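Local coordinates for protein KLTH0A00704p (Lachancea thermotolerans, PDB 4J2G) that is the Atg13 of autophagy, here its N-terminal HORMA domain, which probably helps recruit PI 3-kinase, at residues V90-L95 with R205-S210; I219-S224 with S262-C267. The protein carries 1 engineered substitution. All blocks are in the same frame, centred on the assembly; numbering follows the deposited sequence.

Contact 1: V90-L95 with R205-S210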
loop_
_atom_site.group_PDB
_atom_site.type_symbol
_atom_site.label_atom_id
_atom_site.label_comp_id
_atom_site.label_asym_id
_atom_site.label_seq_id
_atom_site.Cartn_x
_atom_site.Cartn_y
_atom_site.Cartn_z
ATOM N N VAL A 90 1.988 7.093 4.111
ATOM C CA VAL A 90 1.092 6.499 3.157
ATOM C C VAL A 90 1.847 5.902 1.989
ATOM O O VAL A 90 2.762 6.507 1.460
ATOM C CB VAL A 90 0.013 7.506 2.751
ATOM C CG1 VAL A 90 -0.880 7.020 1.552
ATOM C CG2 VAL A 90 -0.833 7.701 3.986
ATOM N N ILE A 91 1.515 4.652 1.646
ATOM C CA ILE A 91 2.125 3.992 0.479
ATOM C C ILE A 91 1.047 3.524 -0.508
ATOM O O ILE A 91 0.144 2.831 -0.119
ATOM C CB ILE A 91 3.007 2.828 0.875
ATOM C CG1 ILE A 91 4.180 3.359 1.731
ATOM C CG2 ILE A 91 3.631 2.143 -0.356
ATOM C CD1 ILE A 91 5.032 2.257 2.314
ATOM N N GLU A 92 1.149 3.933 -1.763
ATOM C CA GLU A 92 0.192 3.463 -2.777
ATOM C C GLU A 92 0.909 2.457 -3.689
ATOM O O GLU A 92 2.035 2.660 -4.029
ATOM C CB GLU A 92 -0.270 4.628 -3.575
ATOM C CG GLU A 92 -1.177 5.584 -2.776
ATOM C CD GLU A 92 -1.852 6.630 -3.726
ATOM O OE1 GLU A 92 -1.270 6.951 -4.785
ATOM O OE2 GLU A 92 -2.956 7.089 -3.424
ATOM N N THR A 93 0.259 1.345 -4.028
ATOM C CA THR A 93 0.822 0.329 -4.900
ATOM C C THR A 93 -0.135 0.342 -6.062
ATOM O O THR A 93 -1.349 0.296 -5.872
ATOM C CB THR A 93 0.829 -1.054 -4.253
ATOM O OG1 THR A 93 1.776 -1.067 -3.155
ATOM C CG2 THR A 93 1.283 -2.161 -5.269
ATOM N N TYR A 94 0.402 0.426 -7.272
ATOM C CA TYR A 94 -0.498 0.506 -8.441
ATOM C C TYR A 94 0.020 -0.293 -9.614
ATOM O O TYR A 94 1.188 -0.616 -9.662
ATOM C CB TYR A 94 -0.715 1.972 -8.855
ATOM C CG TYR A 94 0.612 2.682 -9.052
ATOM C CD1 TYR A 94 1.200 3.404 -8.023
ATOM C CD2 TYR A 94 1.287 2.594 -10.247
ATOM C CE1 TYR A 94 2.433 3.999 -8.180
ATOM C CE2 TYR A 94 2.504 3.223 -10.421
ATOM C CZ TYR A 94 3.056 3.943 -9.389
ATOM O OH TYR A 94 4.291 4.543 -9.574
ATOM N N LEU A 95 -0.857 -0.536 -10.589
ATOM C CA LEU A 95 -0.456 -1.107 -11.836
ATOM C C LEU A 95 -0.236 0.038 -12.789
ATOM O O LEU A 95 -1.185 0.757 -13.132
ATOM C CB LEU A 95 -1.516 -2.065 -12.340
ATOM C CG LEU A 95 -1.244 -2.841 -13.618
ATOM C CD1 LEU A 95 0.016 -3.700 -13.488
ATOM C CD2 LEU A 95 -2.462 -3.684 -13.913
ATOM N N ARG A 205 4.584 4.495 -4.343
ATOM C CA ARG A 205 4.732 5.913 -4.177
ATOM C C ARG A 205 4.480 6.048 -2.695
ATOM O O ARG A 205 3.553 5.448 -2.161
ATOM C CB ARG A 205 3.602 6.613 -4.959
ATOM C CG ARG A 205 3.362 8.051 -4.663
ATOM C CD ARG A 205 2.244 8.656 -5.545
ATOM N NE ARG A 205 1.907 7.766 -6.645
ATOM C CZ ARG A 205 1.887 8.148 -7.911
ATOM N NH1 ARG A 205 2.194 9.408 -8.213
ATOM N NH2 ARG A 205 1.542 7.300 -8.877
ATOM N N ILE A 206 5.320 6.827 -2.050
ATOM C CA ILE A 206 5.207 7.144 -0.663
ATOM C C ILE A 206 4.702 8.539 -0.597
ATOM O O ILE A 206 5.103 9.348 -1.372
ATOM C CB ILE A 206 6.588 7.094 -0.030
ATOM C CG1 ILE A 206 7.074 5.644 -0.045
ATOM C CG2 ILE A 206 6.534 7.728 1.330
ATOM C CD1 ILE A 206 8.553 5.415 0.283
ATOM N N LEU A 207 3.785 8.795 0.321
ATOM C CA LEU A 207 3.102 10.065 0.488
ATOM C C LEU A 207 3.038 10.398 1.984
ATOM O O LEU A 207 2.935 9.482 2.873
ATOM C CB LEU A 207 1.664 9.988 0.051
ATOM C CG LEU A 207 1.469 9.687 -1.447
ATOM C CD1 LEU A 207 0.009 9.435 -1.787
ATOM C CD2 LEU A 207 2.046 10.827 -2.263
ATOM N N ASP A 208 3.108 11.701 2.273
ATOM C CA ASP A 208 2.810 12.215 3.625
ATOM C C ASP A 208 1.285 12.200 3.759
ATOM O O ASP A 208 0.567 12.879 3.035
ATOM C CB ASP A 208 3.382 13.605 3.780
ATOM C CG ASP A 208 3.077 14.248 5.138
ATOM O OD1 ASP A 208 2.009 13.977 5.764
ATOM O OD2 ASP A 208 3.945 15.061 5.553
ATOM N N GLY A 209 0.775 11.367 4.650
ATOM C CA GLY A 209 -0.669 11.235 4.736
ATOM C C GLY A 209 -1.456 12.289 5.515
ATOM O O GLY A 209 -2.672 12.171 5.637
ATOM N N SER A 210 -0.798 13.314 6.050
ATOM C CA SER A 210 -1.560 14.360 6.726
ATOM C C SER A 210 -1.988 15.388 5.695
ATOM O O SER A 210 -2.523 16.418 6.054
ATOM C CB SER A 210 -0.735 15.017 7.820
ATOM O OG SER A 210 0.405 15.638 7.243
#
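Backbone hydrogen bonds join Val-90 to Leu-207 and Glu-92 to Arg-205 across an antiparallel strand pair. Val-90 N gives to Leu-207 O at 2.9 Å, and Leu-207 N returns a bond to Val-90 O at 2.8 Å. Glu-92 N reaches Arg-205 O at 2.9 Å, but the return bond from Arg-205 N to Glu-92 O is weak at 3.2 Å. Ile-91 and Ile-206 form the non-hydrogen-bonded pair between them.

Apolar contacts fall on both faces. Ile-91 and Ile-206 run alongside each other, pointing the same way, CG1 to CG1 at 4.1 Å. On the other face CB of Val-90 meets CB of Leu-207, and CG2 of Val-90 packs on CA of Gly-209. The CD1 methyl of Leu-207 packs against the Glu-92 carboxylate, 3.9 Å from its CD.

Glu-92 OE1 and Arg-205 NE make a long salt bridge (3.8 Å) of charges only, no N-H pointing at the oxygen; OE1 has Arg-218 as its stronger partner. NH2 of Arg-205 passes 3.5 Å from CE1 of Tyr-94 and forms a salt bridge with Glu-126.

Strand 201-208 edges the five-stranded HORMA sheet; strand 126-136 flanks 89-96 on its other side, and helices 18-39 and 70-78 cover the isoleucine face.

Contact 2: I219-S224 with S262-C267. With SO4 (sulfate ion), chain C.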
loop_
_atom_site.group_PDB
_atom_site.type_symbol
_atom_site.label_atom_id
_atom_site.label_comp_id
_atom_site.label_asym_id
_atom_site.label_seq_id
_atom_site.Cartn_x
_atom_site.Cartn_y
_atom_site.Cartn_z
ATOM N N ILE A 219 -7.397 4.764 -12.266
ATOM C CA ILE A 219 -8.487 3.994 -11.678
ATOM C C ILE A 219 -8.191 3.863 -10.180
ATOM O O ILE A 219 -7.281 3.101 -9.770
ATOM C CB ILE A 219 -8.583 2.569 -12.275
ATOM C CG1 ILE A 219 -8.778 2.567 -13.792
ATOM C CG2 ILE A 219 -9.665 1.740 -11.594
ATOM C CD1 ILE A 219 -10.151 2.978 -14.253
ATOM N N GLY A 220 -8.970 4.567 -9.361
ATOM C CA GLY A 220 -8.832 4.598 -7.915
ATOM C C GLY A 220 -9.215 3.268 -7.229
ATOM O O GLY A 220 -9.915 2.435 -7.801
ATOM N N LEU A 221 -8.757 3.067 -5.997
ATOM C CA LEU A 221 -9.294 1.962 -5.180
ATOM C C LEU A 221 -10.825 1.908 -5.144
ATOM O O LEU A 221 -11.389 0.815 -5.071
ATOM C CB LEU A 221 -8.754 2.046 -3.749
ATOM C CG LEU A 221 -7.382 1.428 -3.490
ATOM C CD1 LEU A 221 -7.234 1.351 -1.990
ATOM C CD2 LEU A 221 -7.156 0.045 -4.167
ATOM N N SER A 222 -11.488 3.079 -5.195
ATOM C CA SER A 222 -12.981 3.175 -5.129
ATOM C C SER A 222 -13.748 2.525 -6.309
ATOM O O SER A 222 -14.866 2.032 -6.117
ATOM C CB SER A 222 -13.445 4.637 -4.968
ATOM O OG SER A 222 -13.286 5.383 -6.202
ATOM N N LYS A 223 -13.154 2.542 -7.506
ATOM C CA LYS A 223 -13.729 1.915 -8.683
ATOM C C LYS A 223 -13.726 0.391 -8.520
ATOM O O LYS A 223 -12.694 -0.269 -8.477
ATOM C CB LYS A 223 -12.985 2.354 -9.963
ATOM C CG LYS A 223 -13.458 3.685 -10.547
ATOM C CD LYS A 223 -14.771 3.577 -11.355
ATOM C CE LYS A 223 -16.038 3.719 -10.495
ATOM N NZ LYS A 223 -17.154 4.443 -11.189
ATOM N N SER A 224 -14.896 -0.177 -8.401
ATOM C CA SER A 224 -14.996 -1.595 -8.332
ATOM C C SER A 224 -14.996 -1.847 -9.807
ATOM O O SER A 224 -15.332 -0.952 -10.608
ATOM C CB SER A 224 -16.331 -1.962 -7.680
ATOM O OG SER A 224 -17.376 -1.536 -8.501
ATOM N N SER A 262 -5.446 -1.262 3.005
ATOM C CA SER A 262 -6.656 -1.549 2.209
ATOM C C SER A 262 -6.212 -1.930 0.823
ATOM O O SER A 262 -5.358 -1.248 0.256
ATOM C CB SER A 262 -7.467 -0.285 2.084
ATOM O OG SER A 262 -8.050 -0.051 3.361
ATOM N N TYR A 263 -6.797 -3.004 0.280
ATOM C CA TYR A 263 -6.400 -3.524 -1.001
ATOM C C TYR A 263 -7.563 -4.063 -1.857
ATOM O O TYR A 263 -8.507 -4.606 -1.358
ATOM C CB TYR A 263 -5.315 -4.573 -0.843
ATOM C CG TYR A 263 -5.731 -5.736 0.027
ATOM C CD1 TYR A 263 -5.541 -5.684 1.428
ATOM C CD2 TYR A 263 -6.259 -6.873 -0.515
ATOM C CE1 TYR A 263 -5.914 -6.744 2.241
ATOM C CE2 TYR A 263 -6.625 -7.977 0.285
ATOM C CZ TYR A 263 -6.425 -7.909 1.659
ATOM O OH TYR A 263 -6.822 -8.968 2.438
ATOM N N ARG A 264 -7.486 -3.863 -3.163
ATOM C CA ARG A 264 -8.392 -4.506 -4.100
ATOM C C ARG A 264 -8.252 -6.044 -4.005
ATOM O O ARG A 264 -7.165 -6.575 -4.218
ATOM C CB ARG A 264 -7.984 -3.969 -5.494
ATOM C CG ARG A 264 -8.973 -4.290 -6.577
ATOM C CD ARG A 264 -8.461 -3.809 -7.963
ATOM N NE ARG A 264 -8.298 -2.368 -8.005
ATOM C CZ ARG A 264 -9.298 -1.467 -8.098
ATOM N NH1 ARG A 264 -10.562 -1.817 -8.147
ATOM N NH2 ARG A 264 -9.012 -0.181 -8.140
ATOM N N LYS A 265 -9.327 -6.745 -3.611
ATOM C CA LYS A 265 -9.412 -8.227 -3.595
ATOM C C LYS A 265 -8.998 -8.961 -4.860
ATOM O O LYS A 265 -8.411 -10.026 -4.796
ATOM C CB LYS A 265 -10.848 -8.691 -3.285
ATOM C CG LYS A 265 -11.367 -8.378 -1.861
ATOM C CD LYS A 265 -12.888 -8.522 -1.817
ATOM C CE LYS A 265 -13.365 -8.790 -0.418
ATOM N NZ LYS A 265 -14.846 -8.751 -0.433
ATOM N N ASP A 266 -9.342 -8.416 -6.025
ATOM C CA ASP A 266 -8.988 -9.080 -7.252
ATOM C C ASP A 266 -7.853 -8.346 -8.013
ATOM O O ASP A 266 -7.969 -7.150 -8.320
ATOM C CB ASP A 266 -10.253 -9.060 -8.106
ATOM C CG ASP A 266 -11.406 -9.699 -7.420
ATOM O OD1 ASP A 266 -11.572 -10.922 -7.680
ATOM O OD2 ASP A 266 -12.148 -8.996 -6.660
ATOM N N CYS A 267 -6.810 -9.077 -8.400
ATOM C CA CYS A 267 -5.702 -8.506 -9.159
ATOM C C CYS A 267 -5.355 -9.408 -10.348
ATOM O O CYS A 267 -4.265 -9.362 -10.868
ATOM C CB CYS A 267 -4.458 -8.435 -8.269
ATOM S SG CYS A 267 -4.557 -7.254 -6.930
HETATM S S SO4 C . -9.073 6.150 -4.271
HETATM O O1 SO4 C . -9.340 6.402 -2.870
HETATM O O2 SO4 C . -10.325 5.532 -4.728
HETATM O O3 SO4 C . -8.797 7.277 -5.191
HETATM O O4 SO4 C . -7.856 5.316 -4.335
#
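Arg-264 leaves the end of strand 255-264 and reaches across to the 219-224 loop, where its guanidinium holds two backbone carbonyls. Its CB lies 4.3 Å from CD2 of Leu-221, and CD1 of the same leucine rests against the backbone, 3.9 Å from Ser-262 O. CG stands anti to the backbone N (chi1 -168°), carrying the chain out toward the loop, and a bend at chi3 (-63°), about the CG-CD bond, turns NE and the guanidinium. NE is hydrogen-bonded to Met-128 O of strand 126-136, so the group also ties in a third piece of backbone.

The loop receiving it makes a type I beta turn from Gly-220 to Lys-223, beside the five-stranded sheet of the HORMA domain. CZ is the fork from which the two terminal nitrogens reach the turn's two ends. NH1 meets Lys-223 O at 2.7 Å in a nearly straight bond, with the oxygen in the guanidinium plane. NH2 gives to Gly-220 O at 2.8 Å, again with the acceptor in that plane but with the donor well above the carbonyl's own plane. Lys-223 N, closing the turn at 3.3 Å, reaches Gly-220 O from the opposite face, so this oxygen is gripped by two donors. Close by, CG2 of Ile-219 lies 4.0 Å from NH2 of Arg-264.

At the turn, Leu-221 N and Ser-222 N bind O4 and O2 of a sulfate, probably from the crystallisation liquor, at 2.9 and 2.8 Å respectively; Arg-131 also bonds to this ion.

In the fold
From the N terminus the chain runs through helices 18-39 and 70-78 into strand 89-96, which opens contact 1. After 109 intervening residues, including strand 126-136 and helices 158-177 and 179-187, contact 1 closes by joining edge strand 201-208 to 89-96. Contact 2 then opens at 219-224 and, after strand 242-252 and most of 255-264, fastens that loop to the end of strand 255-264. The two are in series, neither nested nor crossed. Their centres lie about 14 Å apart and their nearest atoms about 6 Å, so the contacts do not touch; both reach the same sheet, with strand 126-136 between 89-96 and 255-264.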